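Local coordinates for protein hexokinase (PDB 1BDG) that phosphorylates glucose and other hexoses with ATP, the first step of glycolysis, at residues N196-T201 and V245-W250; T220-A225 and L281-V286. All coordinates share one frame; numbering follows the deposited sequence.

Contact 1. Residues N196-T201 and V245-W250. With GLC (alpha-D-glucopyranose), chain B.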
ATOM      1  N   ASN A 196      11.667  -1.431   2.676  1.00 15.25           N
ATOM      2  CA  ASN A 196      10.209  -1.442   2.585  1.00 15.99           C
ATOM      3  C   ASN A 196       9.834  -1.014   1.134  1.00 15.24           C
ATOM      4  O   ASN A 196      10.631  -0.378   0.436  1.00 16.05           O
ATOM      5  CB  ASN A 196       9.660  -0.465   3.625  1.00 14.68           C
ATOM      6  CG  ASN A 196       8.163  -0.486   3.713  1.00 15.80           C
ATOM      7  OD1 ASN A 196       7.480   0.377   3.153  1.00 16.55           O
ATOM      8  ND2 ASN A 196       7.635  -1.467   4.415  1.00 15.06           N
ATOM      9  N   ASP A 197       8.647  -1.354   0.660  1.00 14.28           N
ATOM     10  CA  ASP A 197       8.301  -0.957  -0.697  1.00 15.52           C
ATOM     11  C   ASP A 197       8.299   0.554  -0.907  1.00 17.43           C
ATOM     12  O   ASP A 197       8.823   1.022  -1.904  1.00 20.84           O
ATOM     13  CB  ASP A 197       6.998  -1.601  -1.199  1.00 15.31           C
ATOM     14  CG  ASP A 197       5.812  -1.383  -0.269  1.00 19.09           C
ATOM     15  OD1 ASP A 197       5.811  -0.446   0.548  1.00 24.05           O
ATOM     16  OD2 ASP A 197       4.846  -2.150  -0.363  1.00 19.96           O
ATOM     17  N   THR A 198       7.788   1.326   0.047  1.00 18.41           N
ATOM     18  CA  THR A 198       7.765   2.779  -0.105  1.00 16.42           C
ATOM     19  C   THR A 198       9.173   3.307  -0.306  1.00 18.12           C
ATOM     20  O   THR A 198       9.425   4.110  -1.215  1.00 17.09           O
ATOM     21  CB  THR A 198       7.200   3.432   1.117  1.00 14.43           C
ATOM     22  OG1 THR A 198       7.813   2.856   2.266  1.00 15.25           O
ATOM     23  CG2 THR A 198       5.714   3.229   1.183  1.00 15.25           C
ATOM     24  N   VAL A 199      10.090   2.813   0.531  1.00 19.48           N
ATOM     25  CA  VAL A 199      11.510   3.195   0.491  1.00 18.89           C
ATOM     26  C   VAL A 199      12.079   2.818  -0.880  1.00 17.80           C
ATOM     27  O   VAL A 199      12.698   3.647  -1.554  1.00 19.22           O
ATOM     28  CB  VAL A 199      12.311   2.511   1.642  1.00 17.52           C
ATOM     29  CG1 VAL A 199      13.697   3.093   1.743  1.00 17.40           C
ATOM     30  CG2 VAL A 199      11.593   2.710   2.962  1.00 18.96           C
ATOM     31  N   GLY A 200      11.796   1.595  -1.323  1.00 16.67           N
ATOM     32  CA  GLY A 200      12.261   1.145  -2.618  1.00 15.50           C
ATOM     33  C   GLY A 200      11.732   2.047  -3.711  1.00 15.28           C
ATOM     34  O   GLY A 200      12.444   2.379  -4.647  1.00 17.73           O
ATOM     35  N   THR A 201      10.479   2.462  -3.593  1.00 16.54           N
ATOM     36  CA  THR A 201       9.867   3.344  -4.578  1.00 15.05           C
ATOM     37  C   THR A 201      10.559   4.715  -4.556  1.00 15.99           C
ATOM     38  O   THR A 201      10.967   5.216  -5.601  1.00 16.45           O
ATOM     39  CB  THR A 201       8.339   3.481  -4.323  1.00 14.79           C
ATOM     40  OG1 THR A 201       7.714   2.189  -4.411  1.00 14.08           O
ATOM     41  CG2 THR A 201       7.697   4.416  -5.319  1.00 11.38           C
ATOM     42  N   VAL A 245      15.504   8.106   5.363  1.00 11.51           N
ATOM     43  CA  VAL A 245      14.205   7.873   4.781  1.00 11.74           C
ATOM     44  C   VAL A 245      13.378   7.252   5.881  1.00 12.87           C
ATOM     45  O   VAL A 245      13.793   6.267   6.478  1.00 15.54           O
ATOM     46  CB  VAL A 245      14.286   6.940   3.536  1.00 10.42           C
ATOM     47  CG1 VAL A 245      12.897   6.661   2.986  1.00 10.09           C
ATOM     48  CG2 VAL A 245      15.128   7.592   2.449  1.00  9.09           C
ATOM     49  N   ILE A 246      12.261   7.886   6.215  1.00 13.42           N
ATOM     50  CA  ILE A 246      11.375   7.380   7.253  1.00 14.60           C
ATOM     51  C   ILE A 246      10.240   6.563   6.658  1.00 14.82           C
ATOM     52  O   ILE A 246       9.639   6.971   5.672  1.00 15.06           O
ATOM     53  CB  ILE A 246      10.753   8.538   8.075  1.00 16.53           C
ATOM     54  CG1 ILE A 246      11.797   9.158   9.008  1.00 17.98           C
ATOM     55  CG2 ILE A 246       9.584   8.033   8.911  1.00 18.55           C
ATOM     56  CD1 ILE A 246      12.079   8.345  10.239  1.00 18.83           C
ATOM     57  N   ASN A 247       9.973   5.401   7.241  1.00 14.28           N
ATOM     58  CA  ASN A 247       8.872   4.552   6.804  1.00 14.56           C
ATOM     59  C   ASN A 247       7.750   4.870   7.801  1.00 18.18           C
ATOM     60  O   ASN A 247       7.731   4.380   8.941  1.00 18.07           O
ATOM     61  CB  ASN A 247       9.267   3.080   6.870  1.00 12.58           C
ATOM     62  CG  ASN A 247       8.116   2.145   6.551  1.00 11.27           C
ATOM     63  OD1 ASN A 247       7.078   2.552   6.043  1.00 11.77           O
ATOM     64  ND2 ASN A 247       8.307   0.879   6.844  1.00 10.29           N
ATOM     65  N   THR A 248       6.841   5.737   7.372  1.00 19.59           N
ATOM     66  CA  THR A 248       5.739   6.198   8.200  1.00 19.46           C
ATOM     67  C   THR A 248       4.887   5.066   8.707  1.00 19.23           C
ATOM     68  O   THR A 248       4.624   4.980   9.898  1.00 19.40           O
ATOM     69  CB  THR A 248       4.863   7.194   7.432  1.00 17.78           C
ATOM     70  OG1 THR A 248       4.194   6.512   6.365  1.00 19.73           O
ATOM     71  CG2 THR A 248       5.729   8.301   6.854  1.00 16.09           C
ATOM     72  N   GLU A 249       4.463   4.202   7.792  1.00 20.73           N
ATOM     73  CA  GLU A 249       3.626   3.058   8.126  1.00 19.66           C
ATOM     74  C   GLU A 249       2.311   3.637   8.683  1.00 18.99           C
ATOM     75  O   GLU A 249       1.844   3.277   9.769  1.00 18.03           O
ATOM     76  CB  GLU A 249       4.362   2.163   9.123  1.00 20.35           C
ATOM     77  CG  GLU A 249       3.910   0.707   9.152  1.00 23.72           C
ATOM     78  CD  GLU A 249       4.051  -0.028   7.821  1.00 22.46           C
ATOM     79  OE1 GLU A 249       5.187  -0.248   7.352  1.00 20.79           O
ATOM     80  OE2 GLU A 249       3.010  -0.422   7.263  1.00 23.60           O
ATOM     81  N   TRP A 250       1.730   4.536   7.880  1.00 18.04           N
ATOM     82  CA  TRP A 250       0.496   5.253   8.187  1.00 17.21           C
ATOM     83  C   TRP A 250      -0.783   4.440   8.079  1.00 20.76           C
ATOM     84  O   TRP A 250      -1.873   4.931   8.396  1.00 20.62           O
ATOM     85  CB  TRP A 250       0.384   6.524   7.325  1.00 16.19           C
ATOM     86  CG  TRP A 250       0.034   6.339   5.842  1.00 13.80           C
ATOM     87  CD1 TRP A 250      -0.446   5.211   5.236  1.00 12.53           C
ATOM     88  CD2 TRP A 250       0.095   7.341   4.817  1.00 11.43           C
ATOM     89  NE1 TRP A 250      -0.689   5.449   3.911  1.00 11.48           N
ATOM     90  CE2 TRP A 250      -0.368   6.746   3.623  1.00 12.84           C
ATOM     91  CE3 TRP A 250       0.488   8.683   4.797  1.00 10.82           C
ATOM     92  CZ2 TRP A 250      -0.452   7.452   2.410  1.00 10.98           C
ATOM     93  CZ3 TRP A 250       0.402   9.387   3.592  1.00 10.24           C
ATOM     94  CH2 TRP A 250      -0.064   8.769   2.417  1.00 10.51           C
TER
HETATM   95  C1  GLC B 501       0.885  -2.339   4.145  1.00 16.07           C
HETATM   96  C2  GLC B 501       2.207  -2.643   4.851  1.00 14.99           C
HETATM   97  C3  GLC B 501       3.209  -1.551   4.550  1.00 14.22           C
HETATM   98  C4  GLC B 501       3.365  -1.402   3.047  1.00 13.69           C
HETATM   99  C5  GLC B 501       2.014  -1.112   2.430  1.00 10.91           C
HETATM  100  C6  GLC B 501       2.082  -1.014   0.917  1.00 12.85           C
HETATM  101  O1  GLC B 501       0.433  -1.104   4.588  1.00 18.87           O
HETATM  102  O2  GLC B 501       2.016  -2.718   6.262  1.00 13.02           O
HETATM  103  O3  GLC B 501       4.467  -1.866   5.126  1.00 14.67           O
HETATM  104  O4  GLC B 501       4.267  -0.361   2.759  1.00 13.59           O
HETATM  105  O5  GLC B 501       1.116  -2.179   2.740  1.00 12.68           O
HETATM  106  O6  GLC B 501       1.983  -2.286   0.313  1.00 11.31           O
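V245, on strand 243-247, opens the contact by setting its CG1 against CG1 of V199, 3.9 Å away, an apolar touch on the first turn of helix 197-206. Two residues on, N247 sends its side chain across that of N196 at about a right angle. Its ND2 lies 3.4 Å from CG of N196, with the amide planes 35° apart. The two ND2 groups are neighbours but both are donors, and each turns to its own acceptor, N247 ND2 weakly to E249 OE1 and N196 ND2 to glucose O3; N247 OD1 accepts from ND2 of N223. N196 is held as the N-cap. Its OD1 accepts from T198 N and, at 2.7 Å, from T198 OG1, which fixes the amide's rotation and directs ND2 almost straight (169°) at glucose O3, 3.3 Å away. E249 follows, its chain bent at chi2 (59°) so that the carboxylate turns to the sugar: OE1 accepts from O3 at 2.8 Å and OE2 from O2 at 2.7 Å. D197 adds OD1 to O4 and OD2 to O6. A capped helix start and the loop after a strand, side by side along the sugar's hydroxyls, form the large-subdomain part of the hexokinase glucose site.

Contact 2. Residues T220-A225 and L281-V286. With GLC (alpha-D-glucopyranose), chain B; SO4 (sulfate ion), chain C.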
ATOM      1  N   THR A 220      -2.395  -2.736  -2.911  1.00 12.82           N
ATOM      2  CA  THR A 220      -3.060  -3.697  -2.025  1.00 15.34           C
ATOM      3  C   THR A 220      -3.147  -3.049  -0.635  1.00 16.49           C
ATOM      4  O   THR A 220      -4.120  -3.244   0.104  1.00 16.63           O
ATOM      5  CB  THR A 220      -2.289  -5.055  -1.966  1.00 16.55           C
ATOM      6  OG1 THR A 220      -2.319  -5.679  -3.258  1.00 16.50           O
ATOM      7  CG2 THR A 220      -2.930  -6.008  -0.961  1.00 13.92           C
ATOM      8  N   GLY A 221      -2.168  -2.188  -0.362  1.00 16.97           N
ATOM      9  CA  GLY A 221      -2.084  -1.459   0.886  1.00 17.03           C
ATOM     10  C   GLY A 221      -1.545  -0.053   0.674  1.00 15.47           C
ATOM     11  O   GLY A 221      -0.973   0.238  -0.366  1.00 14.71           O
ATOM     12  N   THR A 222      -1.756   0.837   1.637  1.00 15.06           N
ATOM     13  CA  THR A 222      -1.277   2.198   1.510  1.00 13.74           C
ATOM     14  C   THR A 222      -0.223   2.495   2.558  1.00 14.61           C
ATOM     15  O   THR A 222      -0.268   1.967   3.684  1.00 15.40           O
ATOM     16  CB  THR A 222      -2.434   3.233   1.563  1.00 14.53           C
ATOM     17  OG1 THR A 222      -1.923   4.535   1.270  1.00 18.67           O
ATOM     18  CG2 THR A 222      -3.107   3.268   2.923  1.00 12.74           C
ATOM     19  N   ASN A 223       0.766   3.285   2.155  1.00 12.68           N
ATOM     20  CA  ASN A 223       1.869   3.680   3.020  1.00 11.90           C
ATOM     21  C   ASN A 223       2.741   4.672   2.256  1.00 13.62           C
ATOM     22  O   ASN A 223       2.762   4.656   1.035  1.00 15.24           O
ATOM     23  CB  ASN A 223       2.695   2.464   3.433  1.00  8.47           C
ATOM     24  CG  ASN A 223       3.690   2.780   4.510  1.00  8.87           C
ATOM     25  OD1 ASN A 223       3.731   3.891   5.011  1.00 11.45           O
ATOM     26  ND2 ASN A 223       4.501   1.810   4.876  1.00  7.85           N
ATOM     27  N   VAL A 224       3.428   5.550   2.976  1.00 14.40           N
ATOM     28  CA  VAL A 224       4.298   6.541   2.371  1.00 13.39           C
ATOM     29  C   VAL A 224       5.620   6.539   3.133  1.00 16.84           C
ATOM     30  O   VAL A 224       5.688   6.115   4.299  1.00 19.48           O
ATOM     31  CB  VAL A 224       3.707   7.959   2.471  1.00 13.99           C
ATOM     32  CG1 VAL A 224       4.024   8.585   3.808  1.00  9.55           C
ATOM     33  CG2 VAL A 224       4.239   8.818   1.371  1.00 13.75           C
ATOM     34  N   ALA A 225       6.667   7.018   2.470  1.00 15.87           N
ATOM     35  CA  ALA A 225       7.987   7.106   3.050  1.00 14.06           C
ATOM     36  C   ALA A 225       8.481   8.436   2.539  1.00 16.26           C
ATOM     37  O   ALA A 225       8.126   8.828   1.429  1.00 17.01           O
ATOM     38  CB  ALA A 225       8.848   5.995   2.535  1.00 14.56           C
ATOM     39  N   LEU A 281      -6.381   0.707  10.577  1.00 15.24           N
ATOM     40  CA  LEU A 281      -7.654   1.399  10.380  1.00 15.37           C
ATOM     41  C   LEU A 281      -7.707   2.440   9.248  1.00 15.04           C
ATOM     42  O   LEU A 281      -8.713   2.573   8.552  1.00 15.97           O
ATOM     43  CB  LEU A 281      -8.142   1.985  11.710  1.00 14.10           C
ATOM     44  CG  LEU A 281      -8.264   0.885  12.772  1.00 14.48           C
ATOM     45  CD1 LEU A 281      -9.041   1.368  13.969  1.00 13.08           C
ATOM     46  CD2 LEU A 281      -8.943  -0.340  12.179  1.00 11.27           C
ATOM     47  N   TYR A 282      -6.633   3.176   9.049  1.00 14.25           N
ATOM     48  CA  TYR A 282      -6.620   4.158   7.984  1.00 14.56           C
ATOM     49  C   TYR A 282      -6.483   3.436   6.647  1.00 14.76           C
ATOM     50  O   TYR A 282      -7.169   3.788   5.678  1.00 15.05           O
ATOM     51  CB  TYR A 282      -5.484   5.163   8.185  1.00 12.99           C
ATOM     52  CG  TYR A 282      -5.260   6.101   7.023  1.00 12.94           C
ATOM     53  CD1 TYR A 282      -6.146   7.135   6.749  1.00 12.47           C
ATOM     54  CD2 TYR A 282      -4.144   5.970   6.213  1.00 13.74           C
ATOM     55  CE1 TYR A 282      -5.924   8.017   5.697  1.00 13.15           C
ATOM     56  CE2 TYR A 282      -3.911   6.851   5.162  1.00 14.90           C
ATOM     57  CZ  TYR A 282      -4.805   7.870   4.913  1.00 13.03           C
ATOM     58  OH  TYR A 282      -4.558   8.740   3.887  1.00 13.08           O
ATOM     59  N   GLU A 283      -5.656   2.391   6.609  1.00 13.40           N
ATOM     60  CA  GLU A 283      -5.447   1.647   5.373  1.00 12.53           C
ATOM     61  C   GLU A 283      -6.722   1.027   4.832  1.00 13.50           C
ATOM     62  O   GLU A 283      -6.948   0.996   3.629  1.00 15.07           O
ATOM     63  CB  GLU A 283      -4.408   0.553   5.567  1.00 12.00           C
ATOM     64  CG  GLU A 283      -4.352  -0.427   4.411  1.00  8.25           C
ATOM     65  CD  GLU A 283      -3.229  -1.392   4.529  1.00 10.02           C
ATOM     66  OE1 GLU A 283      -3.377  -2.384   5.262  1.00 10.95           O
ATOM     67  OE2 GLU A 283      -2.187  -1.152   3.895  1.00 10.88           O
ATOM     68  N   LYS A 284      -7.541   0.511   5.732  1.00 13.55           N
ATOM     69  CA  LYS A 284      -8.789  -0.125   5.365  1.00 11.49           C
ATOM     70  C   LYS A 284      -9.797   0.832   4.730  1.00 12.94           C
ATOM     71  O   LYS A 284     -10.799   0.390   4.151  1.00 15.34           O
ATOM     72  CB  LYS A 284      -9.368  -0.825   6.591  1.00  9.04           C
ATOM     73  CG  LYS A 284      -8.562  -2.037   6.985  1.00  8.13           C
ATOM     74  CD  LYS A 284      -8.847  -2.497   8.383  1.00  9.52           C
ATOM     75  CE  LYS A 284      -8.709  -4.004   8.495  1.00  8.77           C
ATOM     76  NZ  LYS A 284      -7.641  -4.450   9.402  1.00  6.61           N
ATOM     77  N   MET A 285      -9.543   2.138   4.855  1.00 11.06           N
ATOM     78  CA  MET A 285     -10.417   3.159   4.279  1.00  8.99           C
ATOM     79  C   MET A 285      -9.897   3.564   2.913  1.00  8.64           C
ATOM     80  O   MET A 285     -10.652   4.058   2.094  1.00  8.72           O
ATOM     81  CB  MET A 285     -10.463   4.421   5.157  1.00 10.41           C
ATOM     82  CG  MET A 285     -11.065   4.267   6.565  1.00 10.00           C
ATOM     83  SD  MET A 285     -10.753   5.692   7.652  1.00 14.15           S
ATOM     84  CE  MET A 285     -12.173   6.689   7.411  1.00 13.22           C
ATOM     85  N   VAL A 286      -8.629   3.256   2.653  1.00  8.62           N
ATOM     86  CA  VAL A 286      -7.931   3.644   1.426  1.00  9.75           C
ATOM     87  C   VAL A 286      -7.470   2.593   0.390  1.00 12.63           C
ATOM     88  O   VAL A 286      -7.718   2.758  -0.806  1.00 13.09           O
ATOM     89  CB  VAL A 286      -6.686   4.512   1.794  1.00  7.01           C
ATOM     90  CG1 VAL A 286      -5.971   4.992   0.562  1.00  5.40           C
ATOM     91  CG2 VAL A 286      -7.096   5.681   2.638  1.00  5.61           C
TER
HETATM   92  C1  GLC B 501       0.885  -2.339   4.145  1.00 16.07           C
HETATM   93  C2  GLC B 501       2.207  -2.643   4.851  1.00 14.99           C
HETATM   94  C3  GLC B 501       3.209  -1.551   4.550  1.00 14.22           C
HETATM   95  C4  GLC B 501       3.365  -1.402   3.047  1.00 13.69           C
HETATM   96  C5  GLC B 501       2.014  -1.112   2.430  1.00 10.91           C
HETATM   97  C6  GLC B 501       2.082  -1.014   0.917  1.00 12.85           C
HETATM   98  O1  GLC B 501       0.433  -1.104   4.588  1.00 18.87           O
HETATM   99  O2  GLC B 501       2.016  -2.718   6.262  1.00 13.02           O
HETATM  100  O3  GLC B 501       4.467  -1.866   5.126  1.00 14.67           O
HETATM  101  O4  GLC B 501       4.267  -0.361   2.759  1.00 13.59           O
HETATM  102  O5  GLC B 501       1.116  -2.179   2.740  1.00 12.68           O
HETATM  103  O6  GLC B 501       1.983  -2.286   0.313  1.00 11.31           O
HETATM  104  S   SO4 C 502       0.965  -3.554  -4.864  1.00 38.76           S
HETATM  105  O1  SO4 C 502       0.105  -3.120  -5.950  1.00 36.79           O
HETATM  106  O2  SO4 C 502       2.041  -4.370  -5.369  1.00 40.66           O
HETATM  107  O3  SO4 C 502       1.526  -2.405  -4.193  1.00 39.69           O
HETATM  108  O4  SO4 C 502       0.199  -4.318  -3.920  1.00 40.13           O
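One carboxylate oxygen, E283 OE2, ties a backbone amide and the sugar together: it accepts from T222 N at 3.0 Å, through the lone pair turned away from the other carboxylate oxygen. The same E283 OE2 accepts from glucose O1 at 2.7 Å. The bond to the amide is bent, with an N-H...O angle of 136°. E283 gets there with an extended chain, CG anti to the backbone N (chi1 168°) and CD anti again, so the carboxylate is carried from the short, weakly bonded helical turn around 283-286 to the G221-T222 backbone. Beside this polar link lies an apolar patch. With OG1 of T222 anti to the backbone N (chi1 -173°), its CG2 is presented to the helical turn, 3.8 Å from CA of E283 and 4.0 Å from CB of V286. The same methyl comes obliquely to the ring of Y282, while CG2 of V286 lies over one face of that ring, toward its rim. T222 OG1 bonds to NE1 of W250, whose ring meets that of Y282 edge-to-face, and Y282 OH is bonded to O of L377.

The first segment leaves the turn between antiparallel strands 212-218 and 222-229 and enters the second; its T-G-T-N is part of the phosphate 2 motif of the actin-like ATPase fold. It meets two bound groups, glucose and a sulfate probably taken up from the crystallisation liquor. At one end T220 grips a sulfate oxygen, O4, with both N and OG1, the latter at 2.9 Å; T78, from the predicted ATP-binding stretch, bonds the same sulfate, consistent with a phosphate-binding position. At the other end N223 offers ND2 to glucose O4 at 3.0 Å. Between them, O of G221 passes 3.5 Å from glucose C6, and K162 from the small subdomain approaches the side chain of E283.

Overall arrangement
Contacts 1 and 2, their centres about 12 Å apart, meet through neighbouring strands of one sheet, 222-229 and 243-247, and their segments alternate along the chain. They are joined directly: E249 N lies 2.9 Å from N223 OD1 and T248 OG1 2.6 Å from V224 O, both probable hydrogen bonds, and the first of these ties two sugar-binding residues, E249 and N223, to each other. Together they bind all five hydroxyls of the glucose. Contact 1 takes O2, O3, O4 and O6, contact 2 takes O1 and shares O4, where N223 donates and D197 accepts. T161 and K162 add bonds from the small subdomain, placing the sugar in the interdomain cleft.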